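Local coordinates for protein methionine gamma-lyase (Trichomonas vaginalis, PDB 1E5E) that is a pyridoxal-phosphate-dependent enzyme of the Cys/Met metabolism family, built as an assembly of four protein chains, at residues A266-A271 and V376-A381; K273-L278 and L384-K389; C188-I192 and L260-M264; N158-K162 and S310-F314. One frame throughout, in Å; residues are numbered along the deposited sequence. Where two conformers were deposited one is given.

Contact 1. Residues A266-A271 and V376-A381; sequences AESENA and VGIEDA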
loop_
_atom_site.group_PDB
_atom_site.type_symbol
_atom_site.label_atom_id
_atom_site.label_comp_id
_atom_site.label_asym_id
_atom_site.label_seq_id
_atom_site.Cartn_x
_atom_site.Cartn_y
_atom_site.Cartn_z
ATOM N N ALA A 266 12.270 23.444 9.513
ATOM C CA ALA A 266 11.144 24.309 9.158
ATOM C C ALA A 266 10.136 24.388 10.295
ATOM O O ALA A 266 9.659 25.502 10.556
ATOM C CB ALA A 266 10.467 23.762 7.904
ATOM N N GLU A 267 9.850 23.267 10.981
ATOM C CA GLU A 267 8.883 23.346 12.076
ATOM C C GLU A 267 9.381 24.119 13.287
ATOM O O GLU A 267 8.569 24.792 13.960
ATOM C CB GLU A 267 8.424 21.916 12.482
ATOM C CG GLU A 267 7.627 21.289 11.341
ATOM C CD GLU A 267 7.398 19.809 11.328
ATOM O OE1 GLU A 267 7.784 19.112 12.287
ATOM O OE2 GLU A 267 6.813 19.294 10.316
ATOM N N SER A 268 10.638 24.018 13.662
ATOM C CA SER A 268 11.266 24.731 14.770
ATOM C C SER A 268 11.267 26.246 14.522
ATOM O O SER A 268 10.908 27.071 15.378
ATOM C CB SER A 268 12.708 24.208 14.930
ATOM O OG SER A 268 12.639 22.840 15.464
ATOM N N GLU A 269 11.616 26.640 13.294
ATOM C CA GLU A 269 11.653 28.019 12.877
ATOM C C GLU A 269 10.243 28.623 12.951
ATOM O O GLU A 269 10.107 29.685 13.563
ATOM C CB GLU A 269 12.178 28.224 11.457
ATOM C CG GLU A 269 13.623 27.858 11.307
ATOM C CD GLU A 269 14.102 27.568 9.895
ATOM O OE1 GLU A 269 15.337 27.381 9.726
ATOM O OE2 GLU A 269 13.297 27.366 8.951
ATOM N N ASN A 270 9.250 27.872 12.475
ATOM C CA ASN A 270 7.888 28.335 12.576
ATOM C C ASN A 270 7.450 28.477 14.035
ATOM O O ASN A 270 6.759 29.430 14.405
ATOM C CB ASN A 270 6.897 27.406 11.868
ATOM C CG ASN A 270 6.770 27.594 10.382
ATOM O OD1 ASN A 270 7.177 28.612 9.804
ATOM N ND2 ASN A 270 6.130 26.612 9.742
ATOM N N ALA A 271 7.795 27.482 14.833
ATOM C CA ALA A 271 7.402 27.435 16.224
ATOM C C ALA A 271 7.983 28.628 17.003
ATOM O O ALA A 271 7.252 29.266 17.746
ATOM C CB ALA A 271 7.842 26.135 16.927
ATOM N N VAL A 376 3.505 22.519 15.858
ATOM C CA VAL A 376 3.484 23.398 14.689
ATOM C C VAL A 376 4.015 22.612 13.485
ATOM O O VAL A 376 5.066 21.977 13.628
ATOM C CB VAL A 376 4.399 24.608 14.957
ATOM C CG1 VAL A 376 4.605 25.503 13.751
ATOM C CG2 VAL A 376 3.815 25.422 16.118
ATOM N N GLY A 377 3.403 22.777 12.339
ATOM C CA GLY A 377 3.816 22.138 11.099
ATOM C C GLY A 377 4.558 23.114 10.167
ATOM O O GLY A 377 5.146 24.079 10.647
ATOM N N ILE A 378 4.509 22.868 8.853
ATOM C CA ILE A 378 5.275 23.629 7.894
ATOM C C ILE A 378 4.464 24.572 7.009
ATOM O O ILE A 378 4.953 25.050 5.978
ATOM C CB ILE A 378 6.128 22.701 7.001
ATOM C CG1 ILE A 378 5.161 21.745 6.258
ATOM C CG2 ILE A 378 7.116 21.914 7.879
ATOM C CD1 ILE A 378 5.942 20.661 5.509
ATOM N N GLU A 379 3.303 24.969 7.465
ATOM C CA GLU A 379 2.533 26.014 6.806
ATOM C C GLU A 379 3.279 27.358 6.899
ATOM O O GLU A 379 4.244 27.503 7.645
ATOM C CB GLU A 379 1.182 26.208 7.515
ATOM C CG GLU A 379 0.335 24.955 7.532
ATOM C CD GLU A 379 0.361 24.138 8.794
ATOM O OE1 GLU A 379 1.342 24.283 9.559
ATOM O OE2 GLU A 379 -0.564 23.306 9.029
ATOM N N ASP A 380 2.759 28.356 6.194
ATOM C CA ASP A 380 3.354 29.702 6.266
ATOM C C ASP A 380 3.166 30.280 7.670
ATOM O O ASP A 380 2.100 30.170 8.275
ATOM C CB ASP A 380 2.692 30.499 5.135
ATOM C CG ASP A 380 3.146 31.961 5.261
ATOM O OD1 ASP A 380 4.253 32.224 4.773
ATOM O OD2 ASP A 380 2.413 32.742 5.894
ATOM N N ALA A 381 4.234 30.724 8.338
ATOM C CA ALA A 381 4.194 31.222 9.703
ATOM C C ALA A 381 3.223 32.382 9.875
ATOM O O ALA A 381 2.488 32.371 10.867
ATOM C CB ALA A 381 5.576 31.631 10.216
HETATM O O HOH W 1 6.899 29.856 7.254
#
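The side-chain nitrogen of N270 is gripped by two carbonyls of the 376-381 loop. ND2 gives one hydrogen to G377 O at 2.9 Å, with a fairly straight N-H...O angle of 162°. G377 O lies in the plane of the amide, and ND2 meets a lone pair of G377 O. The second bond runs from ND2 to E379 O at 3.0 Å and is more bent, with an angle of 130°. E379 O lies well out of the amide plane. The two bonds fix the rotation of the amide and span a bend of the loop. The other end of the amide works through water: N270 OD1 accepts from a water 2.9 Å away, and the same water takes the backbone N-H of A381. N270 CG is anti to its own carbonyl carbon (chi1 -82°), which carries the amide across to the loop. N270 CB rests on V376 CG1 at 3.5 Å.

Packing contacts flank the amide. I378 CG2 lies 3.6 Å from E267 CG and 3.8 Å from A266 CB. E267 CG also passes 3.5 Å from V376 O. E379 turns away from the helix. Its carboxylate bonds to S344 and to H14 of the second subunit.

The loop leads directly into helix 381-396, whose N-cap is D380, with OD2 bonded to E383 N. A buried asparagine on helix 260-279 thus ties down the strand-to-helix connection that starts the last helix of this PLP-dependent fold.

Contact 2. Residues K273-L278 and L384-K389; sequences KVAEYL and LIADFK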
loop_
_atom_site.group_PDB
_atom_site.type_symbol
_atom_site.label_atom_id
_atom_site.label_comp_id
_atom_site.label_asym_id
_atom_site.label_seq_id
_atom_site.Cartn_x
_atom_site.Cartn_y
_atom_site.Cartn_z
ATOM N N LYS A 273 8.497 31.557 15.812
ATOM C CA LYS A 273 7.687 32.727 15.496
ATOM C C LYS A 273 6.314 32.667 16.160
ATOM O O LYS A 273 5.859 33.672 16.719
ATOM C CB LYS A 273 7.460 32.913 13.981
ATOM C CG LYS A 273 8.763 33.190 13.249
ATOM C CD LYS A 273 8.666 32.985 11.756
ATOM C CE LYS A 273 10.025 33.342 11.099
ATOM N NZ LYS A 273 9.890 32.999 9.650
ATOM N N VAL A 274 5.710 31.483 16.132
ATOM C CA VAL A 274 4.389 31.334 16.709
ATOM C C VAL A 274 4.426 31.489 18.227
ATOM O O VAL A 274 3.529 32.157 18.782
ATOM C CB VAL A 274 3.722 30.005 16.320
ATOM C CG1 VAL A 274 2.432 29.817 17.075
ATOM C CG2 VAL A 274 3.482 29.973 14.798
ATOM N N ALA A 275 5.462 30.954 18.849
ATOM C CA ALA A 275 5.516 31.048 20.308
ATOM C C ALA A 275 5.671 32.511 20.713
ATOM O O ALA A 275 5.005 32.915 21.652
ATOM C CB ALA A 275 6.644 30.201 20.894
ATOM N N GLU A 276 6.534 33.256 20.055
ATOM C CA GLU A 276 6.745 34.663 20.327
ATOM C C GLU A 276 5.451 35.458 20.172
ATOM O O GLU A 276 5.146 36.276 21.030
ATOM C CB GLU A 276 7.802 35.295 19.396
ATOM C CG GLU A 276 9.202 34.809 19.707
ATOM C CD GLU A 276 10.422 35.358 19.033
ATOM O OE1 GLU A 276 10.421 36.357 18.285
ATOM O OE2 GLU A 276 11.547 34.828 19.239
ATOM N N TYR A 277 4.640 35.139 19.150
ATOM C CA TYR A 277 3.378 35.833 18.983
ATOM C C TYR A 277 2.430 35.522 20.127
ATOM O O TYR A 277 1.750 36.410 20.636
ATOM C CB TYR A 277 2.728 35.435 17.618
ATOM C CG TYR A 277 1.339 36.059 17.558
ATOM C CD1 TYR A 277 1.214 37.402 17.256
ATOM C CD2 TYR A 277 0.207 35.318 17.790
ATOM C CE1 TYR A 277 -0.031 38.009 17.212
ATOM C CE2 TYR A 277 -1.056 35.885 17.744
ATOM C CZ TYR A 277 -1.138 37.235 17.464
ATOM O OH TYR A 277 -2.349 37.840 17.435
ATOM N N LEU A 278 2.336 34.267 20.572
ATOM C CA LEU A 278 1.412 33.884 21.618
ATOM C C LEU A 278 1.768 34.545 22.953
ATOM O O LEU A 278 0.918 35.054 23.664
ATOM C CB LEU A 278 1.353 32.373 21.843
ATOM C CG LEU A 278 0.886 31.536 20.638
ATOM C CD1 LEU A 278 1.065 30.038 20.923
ATOM C CD2 LEU A 278 -0.560 31.871 20.315
ATOM N N LEU A 384 -0.235 31.001 10.032
ATOM C CA LEU A 384 -0.489 30.398 11.333
ATOM C C LEU A 384 -0.793 31.491 12.377
ATOM O O LEU A 384 -1.689 31.389 13.195
ATOM C CB LEU A 384 0.740 29.584 11.792
ATOM C CG LEU A 384 1.014 28.313 10.968
ATOM C CD1 LEU A 384 2.370 27.719 11.313
ATOM C CD2 LEU A 384 -0.097 27.288 11.205
ATOM N N ILE A 385 0.030 32.520 12.455
ATOM C CA ILE A 385 -0.155 33.595 13.431
ATOM C C ILE A 385 -1.483 34.287 13.157
ATOM O O ILE A 385 -2.209 34.472 14.133
ATOM C CB ILE A 385 0.981 34.631 13.340
ATOM C CG1 ILE A 385 2.262 34.025 13.942
ATOM C CG2 ILE A 385 0.562 35.936 14.022
ATOM C CD1 ILE A 385 3.543 34.777 13.595
ATOM N N ALA A 386 -1.828 34.525 11.887
ATOM C CA ALA A 386 -3.154 35.096 11.613
ATOM C C ALA A 386 -4.292 34.196 12.069
ATOM O O ALA A 386 -5.353 34.732 12.435
ATOM C CB ALA A 386 -3.339 35.462 10.127
ATOM N N ASP A 387 -4.135 32.855 12.071
ATOM C CA ASP A 387 -5.241 32.025 12.554
ATOM C C ASP A 387 -5.372 32.223 14.065
ATOM O O ASP A 387 -6.487 32.224 14.629
ATOM C CB ASP A 387 -4.968 30.557 12.202
ATOM C CG ASP A 387 -6.153 29.645 12.345
ATOM O OD1 ASP A 387 -7.309 30.130 12.259
ATOM O OD2 ASP A 387 -5.951 28.420 12.569
ATOM N N PHE A 388 -4.214 32.305 14.760
ATOM C CA PHE A 388 -4.352 32.562 16.207
ATOM C C PHE A 388 -4.886 33.971 16.475
ATOM O O PHE A 388 -5.717 34.145 17.375
ATOM C CB PHE A 388 -3.054 32.354 16.934
ATOM C CG PHE A 388 -2.712 30.925 17.234
ATOM C CD1 PHE A 388 -3.456 30.209 18.148
ATOM C CD2 PHE A 388 -1.633 30.324 16.623
ATOM C CE1 PHE A 388 -3.128 28.901 18.461
ATOM C CE2 PHE A 388 -1.321 29.019 16.952
ATOM C CZ PHE A 388 -2.059 28.295 17.857
ATOM N N LYS A 389 -4.449 34.963 15.712
ATOM C CA LYS A 389 -4.960 36.319 15.910
ATOM C C LYS A 389 -6.492 36.381 15.820
ATOM O O LYS A 389 -7.090 36.981 16.717
ATOM C CB LYS A 389 -4.385 37.304 14.922
ATOM C CG LYS A 389 -5.063 38.679 14.940
ATOM C CD LYS A 389 -4.054 39.699 14.423
ATOM C CE LYS A 389 -4.747 40.974 13.955
ATOM N NZ LYS A 389 -5.546 41.572 15.049
#
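I385 pushes its CG2 methyl onto one face of the Y277 ring. The methyl stands 3.6 Å from the ring centroid and 11° off the normal, a CH-pi contact over the centre. Y277 has CG anti to the backbone N (chi1 174°), and this swings the ring across to the other helix. The ring reaches past I385 toward the next turn. Its CE2 lies 4.1 Å from F388 CB, and its OH passes 3.3 Å from K389 CB. The lysine chain crosses the tyrosine at about a right angle, and its NZ ends in a salt bridge with D393.

Helices 260-279 and 381-396 run nearly parallel here, with axes 10.1 Å apart and a crossing angle of -25°. They lie side by side against the five-stranded sheet of this PLP-dependent fold. V274 and F388 both meet L374 of strand 371-375, while V274 and L278 both meet I312 of strand 311-316.

On the sheet side, F388 is the large bump; V274 and L278 both pack on it, from neighbouring directions. L278 CD2 sits over one face of its ring, 4.0 Å from the centroid and displaced toward the rim. V274 CG1 meets the ring at CE2, 3.8 Å away. The other branch of the valine, CG2, fills the hollow between L384 CB and I385 CG1, 4.1 Å from the former. I385 CD1 fits against the first turn of 273-278, 4.0 Å from K273 O.

Contact 3. Residues C188-I192 and L260-M264; sequences CSPMI and LNIRM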
loop_
_atom_site.group_PDB
_atom_site.type_symbol
_atom_site.label_atom_id
_atom_site.label_comp_id
_atom_site.label_asym_id
_atom_site.label_seq_id
_atom_site.Cartn_x
_atom_site.Cartn_y
_atom_site.Cartn_z
ATOM N N CYS A 188 11.601 15.416 20.698
ATOM C CA CYS A 188 12.751 16.003 20.018
ATOM C C CYS A 188 13.068 15.422 18.650
ATOM O O CYS A 188 13.426 16.169 17.709
ATOM C CB CYS A 188 13.983 15.784 20.888
ATOM S SG CYS A 188 14.098 16.740 22.411
ATOM N N SER A 189 13.055 14.106 18.542
ATOM C CA SER A 189 13.435 13.337 17.358
ATOM C C SER A 189 14.960 13.268 17.432
ATOM O O SER A 189 15.561 14.130 18.055
ATOM C CB SER A 189 12.969 13.878 15.997
ATOM O OG SER A 189 13.953 14.771 15.467
ATOM N N PRO A 190 15.594 12.372 16.681
ATOM C CA PRO A 190 17.021 12.213 16.649
ATOM C C PRO A 190 17.691 13.417 16.006
ATOM O O PRO A 190 18.915 13.563 16.138
ATOM C CB PRO A 190 17.297 10.953 15.800
ATOM C CG PRO A 190 15.997 10.221 15.738
ATOM C CD PRO A 190 14.910 11.266 15.942
ATOM N N MET A 191 16.929 14.325 15.383
ATOM C CA MET A 191 17.555 15.479 14.778
ATOM C C MET A 191 17.845 16.510 15.860
ATOM O O MET A 191 18.651 17.373 15.573
ATOM C CB MET A 191 16.653 16.197 13.789
ATOM C CG MET A 191 16.423 15.582 12.444
ATOM S SD MET A 191 17.963 15.133 11.597
ATOM C CE MET A 191 17.908 13.398 11.997
ATOM N N ILE A 192 17.162 16.451 16.991
ATOM C CA ILE A 192 17.314 17.552 17.946
ATOM C C ILE A 192 18.167 17.055 19.112
ATOM O O ILE A 192 19.012 17.770 19.620
ATOM C CB ILE A 192 15.934 18.074 18.386
ATOM C CG1 ILE A 192 15.324 18.941 17.255
ATOM C CG2 ILE A 192 16.016 18.851 19.693
ATOM C CD1 ILE A 192 13.958 19.517 17.542
ATOM N N LEU A 260 12.988 14.271 7.382
ATOM C CA LEU A 260 12.991 14.615 8.802
ATOM C C LEU A 260 13.831 15.867 9.092
ATOM O O LEU A 260 13.483 16.757 9.865
ATOM C CB LEU A 260 13.516 13.436 9.664
ATOM C CG LEU A 260 13.592 13.700 11.175
ATOM C CD1 LEU A 260 12.232 14.049 11.777
ATOM C CD2 LEU A 260 14.117 12.478 11.961
ATOM N N ASN A 261 15.043 15.910 8.511
ATOM C CA ASN A 261 15.880 17.075 8.791
ATOM C C ASN A 261 15.260 18.391 8.327
ATOM O O ASN A 261 15.287 19.355 9.098
ATOM C CB ASN A 261 17.249 16.891 8.136
ATOM C CG ASN A 261 18.134 18.125 8.292
ATOM O OD1 ASN A 261 18.638 18.378 9.374
ATOM N ND2 ASN A 261 18.346 18.834 7.187
ATOM N N ILE A 262 14.732 18.440 7.083
ATOM C CA ILE A 262 14.176 19.708 6.607
ATOM C C ILE A 262 12.846 20.040 7.253
ATOM O O ILE A 262 12.538 21.221 7.341
ATOM C CB ILE A 262 14.043 19.791 5.064
ATOM C CG1 ILE A 262 13.184 18.635 4.537
ATOM C CG2 ILE A 262 15.433 19.777 4.441
ATOM C CD1 ILE A 262 12.850 18.773 3.056
ATOM N N ARG A 263 12.086 19.083 7.695
ATOM C CA ARG A 263 10.828 19.294 8.403
ATOM C C ARG A 263 11.077 19.809 9.832
ATOM O O ARG A 263 10.508 20.829 10.269
ATOM C CB ARG A 263 10.047 17.957 8.516
ATOM C CG ARG A 263 9.352 17.553 7.235
ATOM C CD ARG A 263 8.433 16.347 7.370
ATOM N NE ARG A 263 9.091 15.061 7.597
ATOM C CZ ARG A 263 9.238 14.491 8.784
ATOM N NH1 ARG A 263 8.783 15.097 9.889
ATOM N NH2 ARG A 263 9.810 13.291 8.854
ATOM N N MET A 264 12.004 19.196 10.546
ATOM C CA MET A 264 12.305 19.638 11.914
ATOM C C MET A 264 12.804 21.098 11.914
ATOM O O MET A 264 12.427 21.859 12.803
ATOM C CB MET A 264 13.328 18.788 12.670
ATOM C CG MET A 264 12.887 17.367 12.987
ATOM S SD MET A 264 11.230 17.263 13.712
ATOM C CE MET A 264 11.398 18.089 15.281
#
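M191 and L260 carry the apolar part of this contact. M191 CG lies 3.6 Å from L260 CG, and the two side chains cross at a slant. M191 is bent beyond CG, so its terminal methyl also comes back to L260 CD2. M191 CG also touches M264 CG, at 4.0 Å, and M191 SD lies 3.9 Å from N261 CB. M264 is bent too, but its last torsion turns the other way, and its CE reaches into the loop, 3.7 Å from I192 CD1. P190 adds a looser contact with L260.

Polar atoms meet apolar ones in two places. M264 CE stands 3.7 Å from C188 O, and M264 CG is equally far from S189 OG.

No hydrogen bond crosses between the segments. Those present shape the loop itself. S189 OG accepts from M191 N at 3.0 Å, which makes an ST turn. It also donates to C188 O at 2.7 Å, on a lone pair of that carbonyl. The buried hydroxyl is therefore bonded both ways, and it holds the bend that presents M191 to the helix.

The loop connects strands 180-184 and 202-206 of the seven-stranded sheet, and it packs on the first turn of helix 260-279. P190 and M191 also rest on L74 of helix 62-75. Helix 8-14 meets N261 through A9 and C12.

Contact 4. Residues N158-K162 and S310-F314; sequences NPTLK and SMITF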
loop_
_atom_site.group_PDB
_atom_site.type_symbol
_atom_site.label_atom_id
_atom_site.label_comp_id
_atom_site.label_asym_id
_atom_site.label_seq_id
_atom_site.Cartn_x
_atom_site.Cartn_y
_atom_site.Cartn_z
ATOM N N ASN A 158 5.545 15.749 27.958
ATOM C CA ASN A 158 4.230 15.830 27.311
ATOM C C ASN A 158 3.207 15.943 28.420
ATOM O O ASN A 158 3.115 14.981 29.185
ATOM C CB ASN A 158 4.012 14.563 26.473
ATOM C CG ASN A 158 2.681 14.566 25.742
ATOM O OD1 ASN A 158 1.900 15.531 25.848
ATOM N ND2 ASN A 158 2.446 13.507 24.959
ATOM N N PRO A 159 2.495 17.041 28.544
ATOM C CA PRO A 159 2.497 18.138 27.609
ATOM C C PRO A 159 3.038 19.473 28.092
ATOM O O PRO A 159 2.972 20.457 27.342
ATOM C CB PRO A 159 0.969 18.278 27.448
ATOM C CG PRO A 159 0.482 18.211 28.868
ATOM C CD PRO A 159 1.423 17.246 29.574
ATOM N N THR A 160 3.573 19.564 29.295
ATOM C CA THR A 160 4.054 20.866 29.808
ATOM C C THR A 160 5.354 21.399 29.225
ATOM O O THR A 160 5.655 22.599 29.296
ATOM C CB THR A 160 4.167 20.766 31.333
ATOM O OG1 THR A 160 5.240 19.861 31.612
ATOM C CG2 THR A 160 2.872 20.146 31.919
ATOM N N LEU A 161 6.146 20.570 28.544
ATOM C CA LEU A 161 7.417 20.852 27.954
ATOM C C LEU A 161 8.473 21.140 29.027
ATOM O O LEU A 161 9.518 21.747 28.796
ATOM C CB LEU A 161 7.382 21.978 26.909
ATOM C CG LEU A 161 6.265 21.848 25.849
ATOM C CD1 LEU A 161 6.322 22.977 24.827
ATOM C CD2 LEU A 161 6.326 20.467 25.188
ATOM N N LYS A 162 8.284 20.521 30.201
ATOM C CA LYS A 162 9.240 20.666 31.294
ATOM C C LYS A 162 10.586 20.105 30.817
ATOM O O LYS A 162 10.585 19.047 30.182
ATOM C CB LYS A 162 8.807 20.015 32.586
ATOM C CG LYS A 162 9.855 19.844 33.677
ATOM C CD LYS A 162 9.258 19.091 34.874
ATOM C CE LYS A 162 8.938 17.632 34.571
ATOM N NZ LYS A 162 8.725 16.914 35.906
ATOM N N SER A 310 9.050 21.926 17.790
ATOM C CA SER A 310 7.884 22.625 17.250
ATOM C C SER A 310 6.696 22.471 18.177
ATOM O O SER A 310 5.643 22.938 17.759
ATOM C CB SER A 310 7.631 22.164 15.815
ATOM O OG SER A 310 6.909 20.939 15.817
ATOM N N MET A 311 6.935 21.975 19.385
ATOM C CA MET A 311 5.893 21.878 20.401
ATOM C C MET A 311 5.871 23.230 21.155
ATOM O O MET A 311 6.904 23.794 21.515
ATOM C CB MET A 311 6.086 20.751 21.431
ATOM C CG MET A 311 6.118 19.329 20.814
ATOM S SD MET A 311 4.682 18.990 19.779
ATOM C CE MET A 311 3.352 18.934 20.929
ATOM N N ILE A 312 4.665 23.710 21.436
ATOM C CA ILE A 312 4.454 24.938 22.168
ATOM C C ILE A 312 3.298 24.664 23.114
ATOM O O ILE A 312 2.274 24.264 22.571
ATOM C CB ILE A 312 4.096 26.135 21.275
ATOM C CG1 ILE A 312 5.186 26.524 20.250
ATOM C CG2 ILE A 312 3.843 27.367 22.164
ATOM C CD1 ILE A 312 4.690 27.609 19.264
ATOM N N THR A 313 3.405 24.906 24.417
ATOM C CA THR A 313 2.203 24.692 25.247
ATOM C C THR A 313 1.799 26.014 25.894
ATOM O O THR A 313 2.719 26.765 26.253
ATOM C CB THR A 313 2.499 23.602 26.286
ATOM O OG1 THR A 313 2.621 22.342 25.597
ATOM C CG2 THR A 313 1.379 23.509 27.316
ATOM N N PHE A 314 0.529 26.373 25.947
ATOM C CA PHE A 314 0.190 27.688 26.463
ATOM C C PHE A 314 -1.125 27.588 27.226
ATOM O O PHE A 314 -1.924 26.652 27.169
ATOM C CB PHE A 314 0.149 28.815 25.428
ATOM C CG PHE A 314 -0.871 28.604 24.326
ATOM C CD1 PHE A 314 -0.637 27.697 23.292
ATOM C CD2 PHE A 314 -2.025 29.331 24.288
ATOM C CE1 PHE A 314 -1.562 27.499 22.283
ATOM C CE2 PHE A 314 -2.983 29.153 23.282
ATOM C CZ PHE A 314 -2.732 28.229 22.278
#
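The backbone of 158-162 turns sharply, with a cis peptide before P159 and left-handed torsions at L161 (phi 67°, psi 30°), and P159 O and the L161 side chain face strand 311-316. T313 reaches across with its hydroxyl. T313 OG1 donates to P159 O at 2.6 Å, and the C=O...O angle of 173° puts the oxygen almost straight off the end of the carbonyl. This short bond is the only hydrogen bond between the two segments.

L161 lies against the strand beside it. CD1 touches backbone atoms, 3.5 Å from M311 O and equally far from T313 N. The other branch, CD2, packs on M311 CB at 3.8 Å, with the two side chains crossing at about a right angle. L161 CG also lies 3.7 Å from T313 OG1, so the leucine flanks the hydroxyl.

N158, just before the cis bond, belongs to the ligand pocket. Its ND2 bonds to the bound n-(hydroxy{3-hydroxy-2-methyl-5-[(phosphonooxy)methyl]pyridin-4-yl}methyl)norvaline, and its OD1 accepts from R373.

The loop follows strand 148-154 of the seven-stranded sheet and leads to helix 166-174. Strand 311-316 lies between strands 284-288 and 371-375 in the five-stranded sheet. M311 and T313 face the loop, while I312 points away from it and packs on V274 and A275 of helix 260-279.

From the N terminus, 158-162 opens contact 4. Contact 3 then opens at 188-192 and closes at 260-264, nested inside contact 4's loop. Helix 260-279 goes on to open contact 1 at 266-271 and contact 2 at 273-278. Strand 311-316 closes contact 4, which crosses both. Contacts 1 and 2 close at 376-381 and 384-389 and cross each other. Helix 260-279 serves contacts 3, 1 and 2 in succession. Contact 3 joins it to the loop after strand 180-184, contact 1 to the loop after strand 371-375, contact 2 to helix 381-396. Contact 4 ties the loop after strand 148-154 to strand 311-316 of the five-stranded sheet. V376 N probably bonds to S310 O, joining contacts 1 and 4.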